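Local coordinates for protein isomaltodextranase (Arthrobacter globiformis, PDB 5AWO) that hydrolyses (1->6)-alpha-D-glucosidic linkages in polysaccharides, probably releasing successive isomaltose units from the non-reducing ends of the chains, at residues 199-211 / 217-230. Numbering follows the deposited sequence.
Sequences RIDFLSWYEDGRD and VNAPHGRANYELAL
The ring of Tyr206 is overlapped by CB of His221, which lies over the phenol face as a CH-pi contact, 3.4 Å from Tyr206 CZ; the two rings, planes 4° apart, are slid so far that they barely overlap. The imidazole ND1 donates a hydrogen bond to Tyr206 O at 2.8 Å, in both the ring plane and the carbonyl plane, while NE2 is held by Asp158, so both nitrogens fix the ring's rotation. Glu207 O takes two backbone donors, Gly222 N at 2.9 Å and His221 N at 3.1 Å. Glu207, its chain extended and CG trans to the backbone N (chi1 -178°), lays its carboxylate over one Tyr226 face, planes 19° apart, and OE2 meets Arg223 NH1 at 3.0 Å in a nearly coplanar salt bridge. Val217 CG2 sits over the indole of Trp205, 3.5 Å from CD2; Phe202 covers the opposite face, and Trp205 NE1 donates to Asp211 OD2 at 2.8 Å. A serine in place of Trp205 would probably leave Val217 and Phe202 facing a gap and Asp211 OD2 without its indole donor. Asp201, the probable nucleophile, directly follows strand 197-200; helix 203-208 and the chain returning to helix 223-237 form the next beta-to-alpha connection of the GH27 TIM barrel.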
ATOM      1  N   ARG A 199      10.698  -6.863   4.202  1.00 12.62           N
ATOM      2  CA  ARG A 199       9.444  -7.633   4.099  1.00 12.50           C
ATOM      3  C   ARG A 199       9.304  -8.543   5.309  1.00 12.20           C
ATOM      4  O   ARG A 199      10.060  -9.488   5.466  1.00 12.70           O
ATOM      5  CB  ARG A 199       9.418  -8.420   2.784  1.00 13.26           C
ATOM      6  CG  ARG A 199       8.070  -9.062   2.470  1.00 13.17           C
ATOM      7  CD  ARG A 199       7.969  -9.423   0.998  1.00 13.36           C
ATOM      8  NE  ARG A 199       6.686 -10.005   0.594  1.00 13.96           N
ATOM      9  CZ  ARG A 199       5.632  -9.314   0.250  1.00 14.20           C
ATOM     10  NH1 ARG A 199       5.608  -7.986   0.330  1.00 13.51           N
ATOM     11  NH2 ARG A 199       4.551  -9.979  -0.152  1.00 14.21           N
ATOM     12  N   ILE A 200       8.313  -8.205   6.145  1.00 12.27           N
ATOM     13  CA  ILE A 200       8.204  -8.758   7.498  1.00 12.95           C
ATOM     14  C   ILE A 200       6.954  -9.645   7.550  1.00 13.10           C
ATOM     15  O   ILE A 200       5.835  -9.136   7.570  1.00 13.31           O
ATOM     16  CB  ILE A 200       8.068  -7.633   8.518  1.00 13.29           C
ATOM     17  CG1 ILE A 200       9.257  -6.663   8.397  1.00 13.93           C
ATOM     18  CG2 ILE A 200       7.929  -8.221   9.905  1.00 13.98           C
ATOM     19  CD1 ILE A 200       9.172  -5.490   9.356  1.00 14.75           C
ATOM     20  N   ASP A 201       7.167 -10.966   7.630  1.00 13.57           N
ATOM     21  CA  ASP A 201       6.088 -11.945   7.499  1.00 13.52           C
ATOM     22  C   ASP A 201       5.766 -12.612   8.834  1.00 13.90           C
ATOM     23  O   ASP A 201       6.468 -12.411   9.826  1.00 14.09           O
ATOM     24  CB  ASP A 201       6.572 -12.997   6.476  1.00 13.68           C
ATOM     25  CG  ASP A 201       5.476 -13.902   5.876  1.00 14.77           C
ATOM     26  OD1 ASP A 201       4.280 -13.758   6.198  1.00 15.47           O
ATOM     27  OD2 ASP A 201       5.897 -14.783   5.069  1.00 15.58           O
ATOM     28  N   PHE A 202       4.669 -13.384   8.854  1.00 13.99           N
ATOM     29  CA  PHE A 202       4.247 -14.161  10.027  1.00 14.23           C
ATOM     30  C   PHE A 202       3.888 -13.289  11.225  1.00 15.39           C
ATOM     31  O   PHE A 202       3.903 -13.732  12.379  1.00 15.28           O
ATOM     32  CB  PHE A 202       5.289 -15.243  10.359  1.00 14.70           C
ATOM     33  CG  PHE A 202       5.330 -16.338   9.317  1.00 14.40           C
ATOM     34  CD1 PHE A 202       4.366 -17.330   9.314  1.00 14.52           C
ATOM     35  CD2 PHE A 202       6.275 -16.341   8.330  1.00 15.52           C
ATOM     36  CE1 PHE A 202       4.363 -18.316   8.358  1.00 15.46           C
ATOM     37  CE2 PHE A 202       6.284 -17.326   7.350  1.00 14.91           C
ATOM     38  CZ  PHE A 202       5.317 -18.317   7.365  1.00 15.08           C
ATOM     39  N   LEU A 203       3.424 -12.088  10.908  1.00 15.39           N
ATOM     40  CA  LEU A 203       3.007 -11.154  11.945  1.00 15.80           C
ATOM     41  C   LEU A 203       1.892 -11.708  12.831  1.00 15.58           C
ATOM     42  O   LEU A 203       1.942 -11.609  14.059  1.00 15.74           O
ATOM     43  CB  LEU A 203       2.576  -9.841  11.292  1.00 17.11           C
ATOM     44  CG  LEU A 203       3.731  -9.026  10.739  1.00 17.55           C
ATOM     45  CD1 LEU A 203       3.199  -7.927   9.832  1.00 18.49           C
ATOM     46  CD2 LEU A 203       4.578  -8.454  11.868  1.00 17.80           C
ATOM     47  N   SER A 204       0.884 -12.287  12.204  1.00 15.36           N
ATOM     48  CA  SER A 204      -0.278 -12.806  12.906  1.00 14.70           C
ATOM     49  C   SER A 204       0.104 -13.972  13.796  1.00 14.80           C
ATOM     50  O   SER A 204      -0.441 -14.148  14.892  1.00 15.19           O
ATOM     51  CB  SER A 204      -1.365 -13.204  11.902  1.00 14.75           C
ATOM     52  OG  SER A 204      -0.896 -14.110  10.895  1.00 16.00           O
ATOM     53  N   TRP A 205       1.073 -14.764  13.347  1.00 14.24           N
ATOM     54  CA  TRP A 205       1.553 -15.877  14.174  1.00 14.47           C
ATOM     55  C   TRP A 205       2.258 -15.387  15.446  1.00 15.45           C
ATOM     56  O   TRP A 205       2.018 -15.944  16.525  1.00 15.63           O
ATOM     57  CB  TRP A 205       2.451 -16.805  13.380  1.00 14.98           C
ATOM     58  CG  TRP A 205       1.776 -17.571  12.276  1.00 15.20           C
ATOM     59  CD1 TRP A 205       0.618 -17.257  11.628  1.00 15.71           C
ATOM     60  CD2 TRP A 205       2.237 -18.808  11.699  1.00 16.00           C
ATOM     61  NE1 TRP A 205       0.339 -18.218  10.683  1.00 15.43           N
ATOM     62  CE2 TRP A 205       1.312 -19.175  10.698  1.00 16.05           C
ATOM     63  CE3 TRP A 205       3.336 -19.641  11.934  1.00 16.45           C
ATOM     64  CZ2 TRP A 205       1.457 -20.339   9.933  1.00 16.76           C
ATOM     65  CZ3 TRP A 205       3.477 -20.804  11.178  1.00 17.27           C
ATOM     66  CH2 TRP A 205       2.540 -21.142  10.190  1.00 17.01           C
ATOM     67  N   TYR A 206       3.076 -14.351  15.335  1.00 15.71           N
ATOM     68  CA  TYR A 206       3.575 -13.654  16.554  1.00 15.12           C
ATOM     69  C   TYR A 206       2.423 -13.144  17.435  1.00 16.27           C
ATOM     70  O   TYR A 206       2.386 -13.397  18.641  1.00 17.58           O
ATOM     71  CB  TYR A 206       4.496 -12.488  16.174  1.00 15.90           C
ATOM     72  CG  TYR A 206       4.864 -11.656  17.377  1.00 15.84           C
ATOM     73  CD1 TYR A 206       5.888 -12.066  18.227  1.00 15.86           C
ATOM     74  CD2 TYR A 206       4.187 -10.490  17.681  1.00 16.38           C
ATOM     75  CE1 TYR A 206       6.203 -11.329  19.350  1.00 15.32           C
ATOM     76  CE2 TYR A 206       4.499  -9.756  18.807  1.00 16.95           C
ATOM     77  CZ  TYR A 206       5.511 -10.189  19.639  1.00 16.39           C
ATOM     78  OH  TYR A 206       5.784  -9.406  20.758  1.00 17.39           O
ATOM     79  N   GLU A 207       1.492 -12.421  16.845  1.00 15.88           N
ATOM     80  CA  GLU A 207       0.468 -11.698  17.624  1.00 16.43           C
ATOM     81  C   GLU A 207      -0.415 -12.612  18.469  1.00 17.10           C
ATOM     82  O   GLU A 207      -0.533 -12.403  19.702  1.00 18.65           O
ATOM     83  CB  GLU A 207      -0.392 -10.823  16.710  1.00 16.76           C
ATOM     84  CG  GLU A 207      -1.437 -10.010  17.476  1.00 18.12           C
ATOM     85  CD  GLU A 207      -2.179  -8.974  16.671  1.00 19.82           C
ATOM     86  OE1 GLU A 207      -2.189  -9.031  15.416  1.00 18.27           O
ATOM     87  OE2 GLU A 207      -2.792  -8.084  17.325  1.00 19.70           O
ATOM     88  N   ASP A 208      -1.051 -13.593  17.837  1.00 15.98           N
ATOM     89  CA  ASP A 208      -1.921 -14.482  18.627  1.00 17.06           C
ATOM     90  C   ASP A 208      -1.673 -15.979  18.441  1.00 17.19           C
ATOM     91  O   ASP A 208      -2.395 -16.790  18.996  1.00 18.23           O
ATOM     92  CB  ASP A 208      -3.400 -14.092  18.473  1.00 17.75           C
ATOM     93  CG  ASP A 208      -3.958 -14.461  17.149  1.00 19.07           C
ATOM     94  OD1 ASP A 208      -3.194 -14.998  16.329  1.00 18.62           O
ATOM     95  OD2 ASP A 208      -5.164 -14.191  16.953  1.00 19.78           O
ATOM     96  N   GLY A 209      -0.610 -16.357  17.750  1.00 16.13           N
ATOM     97  CA  GLY A 209      -0.269 -17.749  17.611  1.00 17.24           C
ATOM     98  C   GLY A 209      -1.278 -18.627  16.885  1.00 18.24           C
ATOM     99  O   GLY A 209      -1.224 -19.865  17.043  1.00 20.04           O
ATOM    100  N   ARG A 210      -2.167 -17.987  16.112  1.00 18.72           N
ATOM    101  CA  ARG A 210      -3.286 -18.648  15.439  1.00 19.62           C
ATOM    102  C   ARG A 210      -3.175 -18.477  13.938  1.00 18.32           C
ATOM    103  O   ARG A 210      -2.782 -17.413  13.469  1.00 18.12           O
ATOM    104  CB  ARG A 210      -4.638 -18.073  15.921  1.00 20.93           C
ATOM    105  CG  ARG A 210      -5.007 -18.372  17.376  1.00 21.89           C
ATOM    106  CD  ARG A 210      -6.413 -17.888  17.730  1.00 24.91           C
ATOM    107  NE  ARG A 210      -6.739 -18.074  19.162  1.00 29.47           N
ATOM    108  CZ  ARG A 210      -7.933 -17.843  19.730  1.00 31.45           C
ATOM    109  NH1 ARG A 210      -8.984 -17.438  19.017  1.00 29.84           N
ATOM    110  NH2 ARG A 210      -8.086 -18.019  21.047  1.00 31.43           N
ATOM    111  N   ASP A 211      -3.591 -19.495  13.180  1.00 17.08           N
ATOM    112  CA  ASP A 211      -3.802 -19.378  11.739  1.00 16.79           C
ATOM    113  C   ASP A 211      -5.102 -20.097  11.387  1.00 16.98           C
ATOM    114  O   ASP A 211      -5.261 -21.275  11.674  1.00 16.59           O
ATOM    115  CB  ASP A 211      -2.622 -19.947  10.949  1.00 16.57           C
ATOM    116  CG  ASP A 211      -2.700 -19.608   9.487  1.00 17.59           C
ATOM    117  OD1 ASP A 211      -3.763 -19.885   8.863  1.00 18.38           O
ATOM    118  OD2 ASP A 211      -1.734 -19.018   8.927  1.00 16.57           O
ATOM    119  N   VAL A 217      -0.526 -22.386  16.079  1.00 19.56           N
ATOM    120  CA  VAL A 217       0.791 -22.595  15.495  1.00 19.41           C
ATOM    121  C   VAL A 217       1.947 -22.325  16.458  1.00 17.60           C
ATOM    122  O   VAL A 217       2.998 -22.936  16.337  1.00 18.25           O
ATOM    123  CB  VAL A 217       0.968 -21.774  14.209  1.00 19.13           C
ATOM    124  CG1 VAL A 217       0.063 -22.345  13.123  1.00 19.74           C
ATOM    125  CG2 VAL A 217       0.706 -20.302  14.433  1.00 20.22           C
ATOM    126  N   ASN A 218       1.770 -21.365  17.367  1.00 17.18           N
ATOM    127  CA  ASN A 218       2.764 -21.111  18.419  1.00 17.20           C
ATOM    128  C   ASN A 218       2.157 -20.303  19.559  1.00 17.11           C
ATOM    129  O   ASN A 218       0.948 -20.055  19.567  1.00 18.33           O
ATOM    130  CB  ASN A 218       4.054 -20.498  17.831  1.00 17.04           C
ATOM    131  CG  ASN A 218       3.855 -19.157  17.142  1.00 16.12           C
ATOM    132  OD1 ASN A 218       3.315 -18.186  17.721  1.00 17.65           O
ATOM    133  ND2 ASN A 218       4.338 -19.080  15.932  1.00 14.50           N
ATOM    134  N   ALA A 219       2.974 -19.928  20.542  1.00 18.21           N
ATOM    135  CA  ALA A 219       2.493 -19.087  21.628  1.00 18.41           C
ATOM    136  C   ALA A 219       2.006 -17.735  21.127  1.00 18.53           C
ATOM    137  O   ALA A 219       2.627 -17.157  20.230  1.00 18.76           O
ATOM    138  CB  ALA A 219       3.596 -18.876  22.656  1.00 19.21           C
ATOM    139  N   PRO A 220       0.920 -17.197  21.709  1.00 18.12           N
ATOM    140  CA  PRO A 220       0.530 -15.828  21.451  1.00 18.03           C
ATOM    141  C   PRO A 220       1.461 -14.843  22.172  1.00 18.24           C
ATOM    142  O   PRO A 220       2.037 -15.194  23.211  1.00 18.97           O
ATOM    143  CB  PRO A 220      -0.885 -15.755  22.023  1.00 18.90           C
ATOM    144  CG  PRO A 220      -0.827 -16.690  23.178  1.00 18.98           C
ATOM    145  CD  PRO A 220       0.057 -17.812  22.745  1.00 18.30           C
ATOM    146  N   HIS A 221       1.551 -13.621  21.682  1.00 16.85           N
ATOM    147  CA  HIS A 221       2.315 -12.570  22.381  1.00 17.68           C
ATOM    148  C   HIS A 221       1.524 -11.349  22.764  1.00 19.93           C
ATOM    149  O   HIS A 221       2.023 -10.511  23.523  1.00 20.28           O
ATOM    150  CB  HIS A 221       3.583 -12.246  21.597  1.00 17.74           C
ATOM    151  CG  HIS A 221       4.460 -13.438  21.470  1.00 17.68           C
ATOM    152  ND1 HIS A 221       4.281 -14.389  20.495  1.00 17.98           N
ATOM    153  CD2 HIS A 221       5.416 -13.930  22.297  1.00 16.53           C
ATOM    154  CE1 HIS A 221       5.132 -15.380  20.684  1.00 17.89           C
ATOM    155  NE2 HIS A 221       5.831 -15.127  21.781  1.00 18.44           N
ATOM    156  N   GLY A 222       0.275 -11.261  22.279  1.00 18.50           N
ATOM    157  CA  GLY A 222      -0.666 -10.248  22.733  1.00 19.97           C
ATOM    158  C   GLY A 222      -0.642  -8.954  21.948  1.00 18.77           C
ATOM    159  O   GLY A 222       0.341  -8.615  21.269  1.00 17.92           O
ATOM    160  N   ARG A 223      -1.708  -8.192  22.130  1.00 20.71           N
ATOM    161  CA  ARG A 223      -1.945  -6.990  21.358  1.00 20.25           C
ATOM    162  C   ARG A 223      -0.980  -5.861  21.702  1.00 20.61           C
ATOM    163  O   ARG A 223      -0.455  -5.180  20.822  1.00 20.43           O
ATOM    164  CB  ARG A 223      -3.391  -6.535  21.593  1.00 20.63           C
ATOM    165  CG  ARG A 223      -3.805  -5.330  20.791  1.00 21.41           C
ATOM    166  CD  ARG A 223      -3.782  -5.645  19.321  1.00 21.58           C
ATOM    167  NE  ARG A 223      -4.250  -4.496  18.556  1.00 21.73           N
ATOM    168  CZ  ARG A 223      -4.185  -4.390  17.234  1.00 21.31           C
ATOM    169  NH1 ARG A 223      -3.662  -5.376  16.521  1.00 19.70           N
ATOM    170  NH2 ARG A 223      -4.657  -3.304  16.636  1.00 22.08           N
ATOM    171  N   ALA A 224      -0.734  -5.640  22.990  1.00 21.47           N
ATOM    172  CA  ALA A 224       0.121  -4.536  23.378  1.00 19.97           C
ATOM    173  C   ALA A 224       1.548  -4.778  22.887  1.00 18.44           C
ATOM    174  O   ALA A 224       2.211  -3.867  22.398  1.00 18.49           O
ATOM    175  CB  ALA A 224       0.087  -4.338  24.901  1.00 21.89           C
ATOM    176  N   ASN A 225       2.004  -6.020  22.982  1.00 18.20           N
ATOM    177  CA  ASN A 225       3.347  -6.366  22.537  1.00 17.91           C
ATOM    178  C   ASN A 225       3.502  -6.217  21.022  1.00 17.37           C
ATOM    179  O   ASN A 225       4.521  -5.748  20.544  1.00 18.05           O
ATOM    180  CB  ASN A 225       3.708  -7.777  22.967  1.00 18.58           C
ATOM    181  CG  ASN A 225       4.023  -7.870  24.444  1.00 19.47           C
ATOM    182  OD1 ASN A 225       4.308  -6.860  25.089  1.00 20.13           O
ATOM    183  ND2 ASN A 225       3.966  -9.066  24.974  1.00 19.84           N
ATOM    184  N   TYR A 226       2.474  -6.603  20.285  1.00 18.14           N
ATOM    185  CA  TYR A 226       2.452  -6.415  18.830  1.00 17.27           C
ATOM    186  C   TYR A 226       2.525  -4.949  18.449  1.00 16.86           C
ATOM    187  O   TYR A 226       3.325  -4.550  17.589  1.00 17.04           O
ATOM    188  CB  TYR A 226       1.159  -7.027  18.294  1.00 16.37           C
ATOM    189  CG  TYR A 226       0.968  -6.961  16.790  1.00 15.80           C
ATOM    190  CD1 TYR A 226       1.801  -7.659  15.937  1.00 16.53           C
ATOM    191  CD2 TYR A 226      -0.064  -6.237  16.241  1.00 16.41           C
ATOM    192  CE1 TYR A 226       1.615  -7.620  14.573  1.00 15.37           C
ATOM    193  CE2 TYR A 226      -0.277  -6.207  14.872  1.00 16.17           C
ATOM    194  CZ  TYR A 226       0.557  -6.901  14.044  1.00 15.99           C
ATOM    195  OH  TYR A 226       0.363  -6.895  12.667  1.00 16.09           O
ATOM    196  N   GLU A 227       1.703  -4.125  19.092  1.00 17.60           N
ATOM    197  CA  GLU A 227       1.768  -2.684  18.866  1.00 18.56           C
ATOM    198  C   GLU A 227       3.123  -2.077  19.206  1.00 17.64           C
ATOM    199  O   GLU A 227       3.650  -1.230  18.495  1.00 17.70           O
ATOM    200  CB  GLU A 227       0.648  -1.989  19.633  1.00 21.60           C
ATOM    201  CG  GLU A 227      -0.693  -2.336  19.002  1.00 25.01           C
ATOM    202  CD  GLU A 227      -1.882  -1.750  19.711  1.00 30.26           C
ATOM    203  OE1 GLU A 227      -1.798  -1.491  20.927  1.00 34.52           O
ATOM    204  OE2 GLU A 227      -2.902  -1.564  19.018  1.00 33.90           O
ATOM    205  N   LEU A 228       3.692  -2.519  20.320  1.00 17.18           N
ATOM    206  CA  LEU A 228       4.993  -2.029  20.728  1.00 18.17           C
ATOM    207  C   LEU A 228       6.079  -2.413  19.710  1.00 16.25           C
ATOM    208  O   LEU A 228       6.871  -1.572  19.271  1.00 16.19           O
ATOM    209  CB  LEU A 228       5.324  -2.619  22.100  1.00 18.52           C
ATOM    210  CG  LEU A 228       6.659  -2.208  22.704  1.00 21.21           C
ATOM    211  CD1 LEU A 228       6.661  -0.712  22.941  1.00 20.34           C
ATOM    212  CD2 LEU A 228       6.875  -2.959  24.007  1.00 22.13           C
ATOM    213  N   ALA A 229       6.102  -3.683  19.331  1.00 16.25           N
ATOM    214  CA  ALA A 229       7.068  -4.189  18.351  1.00 16.09           C
ATOM    215  C   ALA A 229       6.985  -3.421  17.030  1.00 15.43           C
ATOM    216  O   ALA A 229       7.999  -3.008  16.480  1.00 14.94           O
ATOM    217  CB  ALA A 229       6.870  -5.669  18.122  1.00 16.81           C
ATOM    218  N   LEU A 230       5.770  -3.255  16.524  1.00 14.79           N
ATOM    219  CA  LEU A 230       5.589  -2.468  15.298  1.00 15.36           C
ATOM    220  C   LEU A 230       6.092  -1.047  15.424  1.00 14.80           C
ATOM    221  O   LEU A 230       6.692  -0.526  14.488  1.00 14.62           O
ATOM    222  CB  LEU A 230       4.156  -2.501  14.812  1.00 15.90           C
ATOM    223  CG  LEU A 230       3.629  -3.831  14.275  1.00 16.35           C
ATOM    224  CD1 LEU A 230       2.176  -3.636  13.861  1.00 17.73           C
ATOM    225  CD2 LEU A 230       4.485  -4.399  13.145  1.00 17.43           C
TER
HETATM  226  O   HOH W   1      -3.592  -6.929  13.900  1.00 16.68           O